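Long-range contact in PKS (Streptomyces albus, PDB 4OQJ), which probably acts as a ketosynthase in an acyltransferase-less type I polyketide synthase, condensing carrier-protein-bound acyl chains during oxazolomycin biosynthesis: residues D86-R97 / Y697-W705. Sequence-based numbering, arbitrary orientation.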
loop_
_atom_site.group_PDB
_atom_site.type_symbol
_atom_site.label_atom_id
_atom_site.label_comp_id
_atom_site.label_asym_id
_atom_site.label_seq_id
_atom_site.Cartn_x
_atom_site.Cartn_y
_atom_site.Cartn_z
ATOM N N ASP A 86 -4.318 20.121 17.781
ATOM C CA ASP A 86 -3.864 21.331 17.103
ATOM C C ASP A 86 -2.404 21.700 17.390
ATOM O O ASP A 86 -1.866 22.626 16.778
ATOM C CB ASP A 86 -4.758 22.505 17.514
ATOM C CG ASP A 86 -4.675 22.811 19.011
ATOM O OD1 ASP A 86 -4.558 21.866 19.819
ATOM O OD2 ASP A 86 -4.710 24.002 19.382
ATOM N N LYS A 87 -1.778 21.003 18.335
ATOM C CA LYS A 87 -0.415 21.346 18.779
ATOM C C LYS A 87 0.639 20.626 17.946
ATOM O O LYS A 87 0.443 19.479 17.546
ATOM C CB LYS A 87 -0.229 21.002 20.257
ATOM C CG LYS A 87 -1.295 21.605 21.186
ATOM C CD LYS A 87 -1.297 23.121 21.135
ATOM C CE LYS A 87 -2.164 23.732 22.251
ATOM N NZ LYS A 87 -3.560 23.200 22.244
ATOM N N PHE A 88 1.756 21.297 17.674
ATOM C CA PHE A 88 2.810 20.712 16.837
ATOM C C PHE A 88 4.133 21.450 16.996
ATOM O O PHE A 88 4.191 22.687 16.924
ATOM C CB PHE A 88 2.357 20.710 15.369
ATOM C CG PHE A 88 3.377 20.186 14.396
ATOM C CD1 PHE A 88 3.733 18.848 14.393
ATOM C CD2 PHE A 88 3.942 21.033 13.445
ATOM C CE1 PHE A 88 4.653 18.354 13.475
ATOM C CE2 PHE A 88 4.870 20.559 12.515
ATOM C CZ PHE A 88 5.231 19.215 12.529
ATOM N N ASP A 89 5.201 20.683 17.212
ATOM C CA ASP A 89 6.527 21.259 17.447
ATOM C C ASP A 89 7.239 21.494 16.121
ATOM O O ASP A 89 8.131 20.733 15.727
ATOM C CB ASP A 89 7.363 20.346 18.341
ATOM C CG ASP A 89 8.618 21.035 18.887
ATOM O OD1 ASP A 89 9.102 22.047 18.313
ATOM O OD2 ASP A 89 9.127 20.551 19.916
ATOM N N ALA A 90 6.855 22.565 15.448
ATOM C CA ALA A 90 7.343 22.821 14.104
ATOM C C ALA A 90 8.849 23.057 14.094
ATOM O O ALA A 90 9.540 22.626 13.173
ATOM C CB ALA A 90 6.621 24.007 13.505
ATOM N N GLY A 91 9.357 23.724 15.124
ATOM C CA GLY A 91 10.780 24.018 15.207
ATOM C C GLY A 91 11.638 22.762 15.186
ATOM O O GLY A 91 12.670 22.704 14.526
ATOM N N LEU A 92 11.197 21.750 15.919
ATOM C CA LEU A 92 11.921 20.498 16.006
ATOM C C LEU A 92 12.071 19.869 14.634
ATOM O O LEU A 92 13.108 19.268 14.324
ATOM C CB LEU A 92 11.199 19.533 16.940
ATOM C CG LEU A 92 11.764 18.118 16.991
ATOM C CD1 LEU A 92 13.162 18.109 17.592
ATOM C CD2 LEU A 92 10.821 17.212 17.761
ATOM N N PHE A 93 11.038 20.015 13.802
ATOM C CA PHE A 93 11.053 19.389 12.484
ATOM C C PHE A 93 11.467 20.354 11.362
ATOM O O PHE A 93 11.379 20.023 10.185
ATOM C CB PHE A 93 9.680 18.789 12.196
ATOM C CG PHE A 93 9.316 17.685 13.130
ATOM C CD1 PHE A 93 9.998 16.479 13.089
ATOM C CD2 PHE A 93 8.326 17.857 14.082
ATOM C CE1 PHE A 93 9.676 15.451 13.964
ATOM C CE2 PHE A 93 8.013 16.836 14.961
ATOM C CZ PHE A 93 8.689 15.631 14.894
ATOM N N GLY A 94 11.948 21.533 11.727
ATOM C CA GLY A 94 12.455 22.472 10.737
ATOM C C GLY A 94 11.369 22.981 9.812
ATOM O O GLY A 94 11.606 23.236 8.637
ATOM N N ILE A 95 10.167 23.122 10.353
ATOM C CA ILE A 95 9.004 23.560 9.585
ATOM C C ILE A 95 8.609 24.979 10.006
ATOM O O ILE A 95 8.559 25.281 11.193
ATOM C CB ILE A 95 7.830 22.578 9.787
ATOM C CG1 ILE A 95 8.176 21.229 9.140
ATOM C CG2 ILE A 95 6.535 23.122 9.197
ATOM C CD1 ILE A 95 7.229 20.092 9.489
ATOM N N THR A 96 8.346 25.855 9.041
ATOM C CA THR A 96 7.972 27.234 9.355
ATOM C C THR A 96 6.563 27.279 9.922
ATOM O O THR A 96 5.804 26.323 9.768
ATOM C CB THR A 96 8.013 28.126 8.119
ATOM O OG1 THR A 96 6.978 27.715 7.225
ATOM C CG2 THR A 96 9.359 28.012 7.405
ATOM N N ARG A 97 6.216 28.389 10.567
ATOM C CA ARG A 97 4.866 28.597 11.081
ATOM C C ARG A 97 3.818 28.515 9.973
ATOM O O ARG A 97 2.778 27.875 10.139
ATOM C CB ARG A 97 4.742 29.961 11.767
ATOM C CG ARG A 97 5.585 30.148 13.009
ATOM C CD ARG A 97 5.067 31.306 13.863
ATOM N NE ARG A 97 4.412 30.835 15.089
ATOM C CZ ARG A 97 3.118 30.533 15.200
ATOM N NH1 ARG A 97 2.299 30.646 14.160
ATOM N NH2 ARG A 97 2.636 30.114 16.365
ATOM N N TYR A 697 9.964 12.408 23.609
ATOM C CA TYR A 697 10.286 13.828 23.534
ATOM C C TYR A 697 9.128 14.733 23.990
ATOM O O TYR A 697 7.965 14.478 23.657
ATOM C CB TYR A 697 10.690 14.195 22.098
ATOM C CG TYR A 697 11.302 15.579 21.998
ATOM C CD1 TYR A 697 12.665 15.769 22.186
ATOM C CD2 TYR A 697 10.514 16.698 21.748
ATOM C CE1 TYR A 697 13.231 17.030 22.115
ATOM C CE2 TYR A 697 11.076 17.973 21.668
ATOM C CZ TYR A 697 12.443 18.128 21.858
ATOM O OH TYR A 697 13.026 19.385 21.798
ATOM N N PRO A 698 9.440 15.792 24.771
ATOM C CA PRO A 698 8.387 16.717 25.214
ATOM C C PRO A 698 8.116 17.801 24.165
ATOM O O PRO A 698 8.541 18.950 24.304
ATOM C CB PRO A 698 8.959 17.301 26.501
ATOM C CG PRO A 698 10.432 17.289 26.284
ATOM C CD PRO A 698 10.721 16.058 25.451
ATOM N N PHE A 699 7.405 17.416 23.110
ATOM C CA PHE A 699 7.128 18.306 21.996
ATOM C C PHE A 699 6.552 19.619 22.482
ATOM O O PHE A 699 5.685 19.628 23.345
ATOM C CB PHE A 699 6.150 17.654 21.021
ATOM C CG PHE A 699 6.647 16.364 20.445
ATOM C CD1 PHE A 699 7.603 16.359 19.443
ATOM C CD2 PHE A 699 6.158 15.158 20.912
ATOM C CE1 PHE A 699 8.051 15.160 18.894
ATOM C CE2 PHE A 699 6.609 13.967 20.385
ATOM C CZ PHE A 699 7.549 13.961 19.385
ATOM N N GLU A 700 7.026 20.731 21.936
ATOM C CA GLU A 700 6.506 22.027 22.360
ATOM C C GLU A 700 5.047 22.138 21.946
ATOM O O GLU A 700 4.712 21.852 20.801
ATOM C CB GLU A 700 7.323 23.177 21.757
ATOM C CG GLU A 700 7.050 24.521 22.436
ATOM C CD GLU A 700 8.200 25.500 22.303
ATOM O OE1 GLU A 700 9.360 25.088 22.526
ATOM O OE2 GLU A 700 7.939 26.681 21.985
ATOM N N ARG A 701 4.178 22.530 22.872
ATOM C CA ARG A 701 2.748 22.644 22.556
ATOM C C ARG A 701 2.403 23.977 21.893
ATOM O O ARG A 701 1.739 24.823 22.497
ATOM C CB ARG A 701 1.891 22.493 23.816
ATOM C CG ARG A 701 1.976 21.148 24.506
ATOM C CD ARG A 701 1.273 21.194 25.869
ATOM N NE ARG A 701 -0.175 21.383 25.752
ATOM C CZ ARG A 701 -0.810 22.549 25.854
ATOM N NH1 ARG A 701 -0.145 23.674 26.085
ATOM N NH2 ARG A 701 -2.130 22.589 25.729
ATOM N N VAL A 702 2.848 24.159 20.654
ATOM C CA VAL A 702 2.527 25.359 19.886
ATOM C C VAL A 702 1.309 25.111 19.002
ATOM O O VAL A 702 1.264 24.150 18.229
ATOM C CB VAL A 702 3.729 25.799 19.009
ATOM C CG1 VAL A 702 3.449 27.131 18.324
ATOM C CG2 VAL A 702 4.981 25.879 19.834
ATOM N N ARG A 703 0.309 25.974 19.112
ATOM C CA ARG A 703 -0.887 25.846 18.287
ATOM C C ARG A 703 -0.654 26.316 16.853
ATOM O O ARG A 703 -0.157 27.410 16.618
ATOM C CB ARG A 703 -2.037 26.626 18.906
ATOM C CG ARG A 703 -3.305 26.625 18.061
ATOM C CD ARG A 703 -4.407 27.363 18.805
ATOM N NE ARG A 703 -5.603 27.600 17.997
ATOM C CZ ARG A 703 -6.623 26.753 17.889
ATOM N NH1 ARG A 703 -6.596 25.573 18.502
ATOM N NH2 ARG A 703 -7.670 27.082 17.151
ATOM N N HIS A 704 -0.993 25.458 15.901
ATOM C CA HIS A 704 -0.970 25.796 14.487
ATOM C C HIS A 704 -2.313 25.405 13.929
ATOM O O HIS A 704 -2.632 24.215 13.842
ATOM C CB HIS A 704 0.161 25.075 13.745
ATOM C CG HIS A 704 1.521 25.350 14.306
ATOM N ND1 HIS A 704 2.264 26.453 13.945
ATOM C CD2 HIS A 704 2.263 24.677 15.214
ATOM C CE1 HIS A 704 3.409 26.447 14.606
ATOM N NE2 HIS A 704 3.433 25.380 15.384
ATOM N N TRP A 705 -3.107 26.403 13.560
ATOM C CA TRP A 705 -4.484 26.162 13.168
ATOM C C TRP A 705 -4.978 27.253 12.227
ATOM O O TRP A 705 -5.010 28.422 12.583
ATOM C CB TRP A 705 -5.366 26.087 14.407
ATOM C CG TRP A 705 -6.669 25.429 14.170
ATOM C CD1 TRP A 705 -7.873 26.037 13.946
ATOM C CD2 TRP A 705 -6.915 24.023 14.135
ATOM N NE1 TRP A 705 -8.852 25.090 13.771
ATOM C CE2 TRP A 705 -8.287 23.844 13.881
ATOM C CE3 TRP A 705 -6.105 22.893 14.294
ATOM C CZ2 TRP A 705 -8.868 22.586 13.786
ATOM C CZ3 TRP A 705 -6.683 21.645 14.194
ATOM C CH2 TRP A 705 -8.050 21.502 13.945
HETATM O O HOH W 1 11.276 21.437 21.320
HETATM O O HOH W 2 5.907 25.423 16.513
HETATM O O HOH W 3 1.156 28.655 12.559
#
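Asp89 and Asp86 meet 697-705 through different chi1 rotamers. In Asp89, CG stands anti to the backbone N (chi1 -166°), which carries OD2 to Glu700 N at 2.9 Å in an almost straight bond that arrives from above the carboxylate plane. In Asp86, CG sits between N and the carbonyl carbon (chi1 63°), and OD2 reaches Arg703 NH1 at 2.6 Å, a salt bridge at the edge of the guanidinium whose plane is turned 62° from the carboxylate. Lys87 NZ binds OD1 of the same Asp86 and also Asp84, which pairs with Arg701 as well; these acidic groups probably offset the closeness of Lys87 and Arg701. Between the two aspartates the backbones form a single bridge of antiparallel type centred on Lys87 and Arg703: His704 N bonds Asp86 O at 3.1 Å, and Phe88 N bonds Val702 O at 2.9 Å. The buried His704 ring turns its edge to Phe88 O, and waters link NE2 to Ala90 N and ND1 to Arg97 O, so both ring nitrogens have solvent partners. His704 CE1 lies over the centre of one face of the Arg97 guanidinium, the two planes being inclined to each other. At the other end Leu92 CD2 wedges between aromatics, touching the edge of Phe699 at CE1 (3.6 Å) and one face of Tyr697. A further water joins Asp89 OD2 to Tyr697 OH, while Asp89 OD1 accepts from Leu92 N in an Asx motif. The contact joins the loop 697-705, after helix 680-684, to the loop of the ketosynthase domain between strand 75-79 and helix 97-102. Phe88, Phe699 and Trp705 rest on helix 105-121, His704 touches Ala100 of helix 97-102, and Tyr697 packs on Ala476 of helix 474-490.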